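Local structure of subtilisin-like serine protease (Fervidobacterium pennivorans, 1R6V) at residues A[448-453]-A[498-503]; A[478-481]-A[487-490]. The protein degrades keratin into peptides as a calcium-binding serine protease of the subtilisin family, allowing its bacterium to grow on native feathers. The protein carries 1 engineered substitution. One frame throughout, in Å; residues are numbered along the deposited sequence.

Interaction 1 of 2, residues A[448-453]-A[498-503]; sequences EEFQVV and YDIFVG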
loop_
_atom_site.group_PDB
_atom_site.type_symbol
_atom_site.label_atom_id
_atom_site.label_comp_id
_atom_site.label_asym_id
_atom_site.label_seq_id
_atom_site.Cartn_x
_atom_site.Cartn_y
_atom_site.Cartn_z
ATOM N N GLU A 448 -13.534 9.218 10.228
ATOM C CA GLU A 448 -13.573 8.957 8.799
ATOM C C GLU A 448 -12.197 9.154 8.189
ATOM O O GLU A 448 -11.793 8.409 7.296
ATOM C CB GLU A 448 -14.591 9.880 8.124
ATOM C CG GLU A 448 -16.011 9.429 8.388
ATOM C CD GLU A 448 -17.043 10.412 7.894
ATOM O OE1 GLU A 448 -16.921 10.874 6.740
ATOM O OE2 GLU A 448 -17.984 10.708 8.662
ATOM N N GLU A 449 -11.480 10.156 8.685
ATOM C CA GLU A 449 -10.147 10.435 8.185
ATOM C C GLU A 449 -9.306 11.300 9.106
ATOM O O GLU A 449 -9.778 12.292 9.665
ATOM C CB GLU A 449 -10.206 11.112 6.809
ATOM C CG GLU A 449 -8.814 11.397 6.238
ATOM C CD GLU A 449 -8.776 11.350 4.722
ATOM O OE1 GLU A 449 -8.796 10.235 4.154
ATOM O OE2 GLU A 449 -8.741 12.428 4.103
ATOM N N PHE A 450 -8.053 10.892 9.270
ATOM C CA PHE A 450 -7.078 11.645 10.052
ATOM C C PHE A 450 -5.926 11.874 9.075
ATOM O O PHE A 450 -5.563 10.963 8.336
ATOM C CB PHE A 450 -6.568 10.829 11.246
ATOM C CG PHE A 450 -5.462 11.501 11.997
ATOM C CD1 PHE A 450 -5.691 12.703 12.669
ATOM C CD2 PHE A 450 -4.174 10.958 11.995
ATOM C CE1 PHE A 450 -4.651 13.361 13.326
ATOM C CE2 PHE A 450 -3.124 11.598 12.645
ATOM C CZ PHE A 450 -3.356 12.804 13.314
ATOM N N GLN A 451 -5.370 13.078 9.046
ATOM C CA GLN A 451 -4.243 13.325 8.139
ATOM C C GLN A 451 -3.075 13.941 8.870
ATOM O O GLN A 451 -3.257 14.674 9.842
ATOM C CB GLN A 451 -4.638 14.277 7.012
ATOM C CG GLN A 451 -5.681 13.743 6.046
ATOM C CD GLN A 451 -5.900 14.671 4.863
ATOM O OE1 GLN A 451 -5.703 15.883 4.968
ATOM N NE2 GLN A 451 -6.318 14.108 3.733
ATOM N N VAL A 452 -1.866 13.621 8.414
ATOM C CA VAL A 452 -0.662 14.224 8.964
ATOM C C VAL A 452 -0.087 14.921 7.732
ATOM O O VAL A 452 0.135 14.289 6.699
ATOM C CB VAL A 452 0.339 13.181 9.546
ATOM C CG1 VAL A 452 1.621 13.894 10.008
ATOM C CG2 VAL A 452 -0.295 12.462 10.758
ATOM N N VAL A 453 0.089 16.232 7.831
ATOM C CA VAL A 453 0.610 17.033 6.727
ATOM C C VAL A 453 1.986 17.555 7.120
ATOM O O VAL A 453 2.100 18.340 8.058
ATOM C CB VAL A 453 -0.305 18.243 6.437
ATOM C CG1 VAL A 453 0.148 18.942 5.159
ATOM C CG2 VAL A 453 -1.764 17.789 6.310
ATOM N N TYR A 498 -2.445 8.633 20.602
ATOM C CA TYR A 498 -1.311 8.006 19.938
ATOM C C TYR A 498 -0.029 8.780 20.130
ATOM O O TYR A 498 -0.050 9.980 20.359
ATOM C CB TYR A 498 -1.494 7.968 18.425
ATOM C CG TYR A 498 -2.694 7.220 17.935
ATOM C CD1 TYR A 498 -3.947 7.819 17.924
ATOM C CD2 TYR A 498 -2.566 5.922 17.430
ATOM C CE1 TYR A 498 -5.044 7.148 17.408
ATOM C CE2 TYR A 498 -3.655 5.245 16.915
ATOM C CZ TYR A 498 -4.889 5.870 16.906
ATOM O OH TYR A 498 -5.957 5.224 16.350
ATOM N N ASP A 499 1.052 8.058 19.951
ATOM C CA ASP A 499 2.363 8.673 19.980
ATOM C C ASP A 499 2.670 8.635 18.491
ATOM O O ASP A 499 2.764 7.565 17.909
ATOM C CB ASP A 499 3.368 7.820 20.740
ATOM C CG ASP A 499 3.179 7.911 22.235
ATOM O OD1 ASP A 499 2.492 8.849 22.698
ATOM O OD2 ASP A 499 3.729 7.053 22.944
ATOM N N ILE A 500 2.820 9.793 17.908
ATOM C CA ILE A 500 3.044 9.889 16.469
ATOM C C ILE A 500 4.472 10.312 16.153
ATOM O O ILE A 500 4.930 11.359 16.614
ATOM C CB ILE A 500 2.045 10.898 15.844
ATOM C CG1 ILE A 500 0.606 10.443 16.116
ATOM C CG2 ILE A 500 2.253 10.974 14.333
ATOM C CD1 ILE A 500 -0.467 11.405 15.601
ATOM N N PHE A 501 5.164 9.485 15.369
ATOM C CA PHE A 501 6.545 9.750 14.970
ATOM C C PHE A 501 6.601 9.983 13.469
ATOM O O PHE A 501 6.008 9.238 12.703
ATOM C CB PHE A 501 7.439 8.570 15.360
ATOM C CG PHE A 501 7.391 8.248 16.828
ATOM C CD1 PHE A 501 6.387 7.430 17.343
ATOM C CD2 PHE A 501 8.325 8.793 17.704
ATOM C CE1 PHE A 501 6.315 7.160 18.707
ATOM C CE2 PHE A 501 8.259 8.529 19.071
ATOM C CZ PHE A 501 7.254 7.712 19.572
ATOM N N VAL A 502 7.307 11.031 13.072
ATOM C CA VAL A 502 7.439 11.424 11.672
ATOM C C VAL A 502 8.930 11.421 11.313
ATOM O O VAL A 502 9.738 11.978 12.050
ATOM C CB VAL A 502 6.851 12.842 11.497
ATOM C CG1 VAL A 502 6.883 13.265 10.047
ATOM C CG2 VAL A 502 5.415 12.868 12.033
ATOM N N GLY A 503 9.290 10.794 10.194
ATOM C CA GLY A 503 10.692 10.736 9.797
ATOM C C GLY A 503 10.985 11.266 8.402
ATOM O O GLY A 503 10.357 10.824 7.440
#

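Interaction 2 of 2, residues A[478-481]-A[487-490]; sequences YYAK and IARF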
loop_
_atom_site.group_PDB
_atom_site.type_symbol
_atom_site.label_atom_id
_atom_site.label_comp_id
_atom_site.label_asym_id
_atom_site.label_seq_id
_atom_site.Cartn_x
_atom_site.Cartn_y
_atom_site.Cartn_z
ATOM N N TYR A 478 -0.636 2.399 13.218
ATOM C CA TYR A 478 -0.876 2.690 11.811
ATOM C C TYR A 478 0.376 3.258 11.179
ATOM O O TYR A 478 1.234 3.810 11.866
ATOM C CB TYR A 478 -2.029 3.687 11.658
ATOM C CG TYR A 478 -3.347 3.183 12.227
ATOM C CD1 TYR A 478 -3.863 3.715 13.411
ATOM C CD2 TYR A 478 -4.075 2.186 11.575
ATOM C CE1 TYR A 478 -5.083 3.265 13.935
ATOM C CE2 TYR A 478 -5.297 1.728 12.084
ATOM C CZ TYR A 478 -5.792 2.280 13.263
ATOM O OH TYR A 478 -7.005 1.863 13.749
ATOM N N TYR A 479 0.482 3.127 9.862
ATOM C CA TYR A 479 1.653 3.631 9.163
ATOM C C TYR A 479 1.274 4.095 7.766
ATOM O O TYR A 479 0.416 3.498 7.125
ATOM C CB TYR A 479 2.707 2.519 9.073
ATOM C CG TYR A 479 3.911 2.841 8.202
ATOM C CD1 TYR A 479 3.877 2.632 6.819
ATOM C CD2 TYR A 479 5.080 3.348 8.760
ATOM C CE1 TYR A 479 4.987 2.923 6.016
ATOM C CE2 TYR A 479 6.196 3.641 7.964
ATOM C CZ TYR A 479 6.140 3.428 6.598
ATOM O OH TYR A 479 7.241 3.730 5.821
ATOM N N ALA A 480 1.904 5.169 7.310
ATOM C CA ALA A 480 1.673 5.689 5.964
ATOM C C ALA A 480 2.817 6.615 5.589
ATOM O O ALA A 480 3.504 7.161 6.447
ATOM C CB ALA A 480 0.356 6.447 5.888
ATOM N N LYS A 481 3.019 6.796 4.296
ATOM C CA LYS A 481 4.080 7.673 3.822
ATOM C C LYS A 481 3.451 8.906 3.181
ATOM O O LYS A 481 2.434 8.801 2.495
ATOM C CB LYS A 481 4.920 6.918 2.804
ATOM C CG LYS A 481 5.479 5.625 3.366
ATOM C CD LYS A 481 6.220 4.811 2.322
ATOM C CE LYS A 481 7.643 5.291 2.152
ATOM N NZ LYS A 481 8.394 4.394 1.221
ATOM N N ILE A 487 1.072 14.968 2.408
ATOM C CA ILE A 487 0.002 14.413 3.222
ATOM C C ILE A 487 0.028 12.901 3.361
ATOM O O ILE A 487 0.196 12.181 2.380
ATOM C CB ILE A 487 -1.369 14.848 2.659
ATOM C CG1 ILE A 487 -1.445 16.378 2.640
ATOM C CG2 ILE A 487 -2.502 14.251 3.504
ATOM C CD1 ILE A 487 -2.561 16.943 1.790
ATOM N N ALA A 488 -0.117 12.423 4.597
ATOM C CA ALA A 488 -0.192 10.991 4.870
ATOM C C ALA A 488 -1.629 10.892 5.379
ATOM O O ALA A 488 -1.986 11.545 6.365
ATOM C CB ALA A 488 0.797 10.579 5.965
ATOM N N ARG A 489 -2.447 10.098 4.696
ATOM C CA ARG A 489 -3.859 9.964 5.040
ATOM C C ARG A 489 -4.148 8.665 5.745
ATOM O O ARG A 489 -3.672 7.608 5.330
ATOM C CB ARG A 489 -4.734 10.016 3.777
ATOM C CG ARG A 489 -4.464 11.179 2.844
ATOM C CD ARG A 489 -5.371 11.099 1.613
ATOM N NE ARG A 489 -6.754 11.457 1.927
ATOM C CZ ARG A 489 -7.699 11.697 1.020
ATOM N NH1 ARG A 489 -7.424 11.616 -0.279
ATOM N NH2 ARG A 489 -8.923 12.032 1.411
ATOM N N PHE A 490 -4.965 8.751 6.795
ATOM C CA PHE A 490 -5.345 7.583 7.583
ATOM C C PHE A 490 -6.868 7.475 7.629
ATOM O O PHE A 490 -7.492 8.016 8.529
ATOM C CB PHE A 490 -4.804 7.726 9.012
ATOM C CG PHE A 490 -3.300 7.731 9.082
ATOM C CD1 PHE A 490 -2.578 8.898 8.860
ATOM C CD2 PHE A 490 -2.613 6.554 9.342
ATOM C CE1 PHE A 490 -1.182 8.895 8.894
ATOM C CE2 PHE A 490 -1.219 6.535 9.378
ATOM C CZ PHE A 490 -0.505 7.707 9.154
#

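Interaction 1 of 2, residues A[448-453]-A[498-503]
Phe450 and Ile500 approach each other from opposite directions, and their ends meet in the middle: CZ of the Phe450 ring lies 3.9 Å from CD1 of Ile500, with CE2 almost as near. The methyl comes at the ring obliquely, nearest CZ and CE2. Both side chains are extended to reach this point. In Phe450, CG stands anti to the backbone N (chi1 174°), beside the carbonyl carbon, and from there the ring reaches CD1 of Ile500. In Ile500, CG1 is anti to the carbonyl carbon and CD1 continues the line of the chain (chi2 177°), which makes the longer branch the one that touches.

The backbones are too far apart to pair, since the CA atoms of Phe450 and Ile500 are 12.1 Å apart, and no hydrogen bond joins the segments. This is the face-to-face packing of a beta-sandwich, here the Ig-like domain, its sheets meeting at this point through apolar side chains: 448-453 belongs to the sheet with strands 487-494 and 549-553, and 498-503 to the one with 466-471 and 535-543.

Further along, the gap narrows. Val452 and Val502 have CA atoms 9.0 Å apart, and shorter side chains suffice, CG1 of Val452 standing 4.4 Å from CG2 of Val502, a looser touch than the phenyl makes. Within 448-453, CG2 of Val452 sits 3.5 Å from CE2 of Phe450, so valine and ring lie against each other on the inner face of their strand. Met470 and Val543 also pack on Phe450 from the opposing sheet, while Phe541 lies beside Ile500. On the outer side of strand 496-505, Asp499 turns away from this interior and accepts a hydrogen bond from Gly540 N through OD1.

Interaction 2 of 2, residues A[478-481]-A[487-490]
Phe490 contributes the most buried surface here, and its ring lies against two CB atoms of the facing strand. CZ is 3.6 Å from CB of Ala480, while CD2 is 3.7 Å from CB of Tyr478; both carbons approach obliquely. Between them, Tyr479 N reaches the ring in its plane, at the edge near CE2. With CG anti to the carbonyl carbon (chi1 -65°), the ring is laid beside its own backbone N and against 478-481. The small side chain of Ala480 probably lets the ring come so close, and its methyl also faces that of Ala488, CB to CB 4.2 Å.

The segments run roughly antiparallel, at 147°, with axes 6.2 Å apart, and no hydrogen bond links them. Each is an outermost strand of its own sheet: Tyr478 and Ala480 pair with Met470 and Val468, whereas Ala488 pairs with Val452. Two strands joined by a short connection, one in each sheet, and meeting by side chains make a beta-arch, here closing one side of the Ig-like sandwich. Catalytic-domain residues cover this side: Pro311 touches both Tyr478 and Phe490, and Tyr273 OH is hydrogen-bonded to Lys481 N.

Replacing Phe490 with an alanine here would probably open a gap beside the CB atoms of Tyr478 and Ala480 and leave Pro311 with less to pack on. Polar ends point elsewhere, the hydroxyl of Tyr478 bonding Asp494 N and the guanidinium of Arg489 having Glu449 as its partner. Between 478-481 and 487-490, then, cohesion rests on aliphatic and aromatic carbon, and depends on the fit of one ring against a methyl and a methylene.

From the N-terminal side, the chain runs along strand 446-455 of the Ig-like domain, crosses to the facing sheet for strands 466-471 and 478-481, and returns on 487-494. There interaction 2 closes a short loop of five intervening residues. After 487-494 the chain passes to the facing sheet once more, and strand 496-505 completes interaction 1, which spans 44 residues and encloses interaction 2. Their centres are 6 Å apart. The two are joined within one sheet, where Phe450 O lies 2.8 Å from Phe490 N as a probable hydrogen bond, and Glu449 OE2 meets Arg489 NH2 at 2.7 Å in a salt bridge. Interaction 1 bridges the sandwich interior; interaction 2 bridges two edge strands.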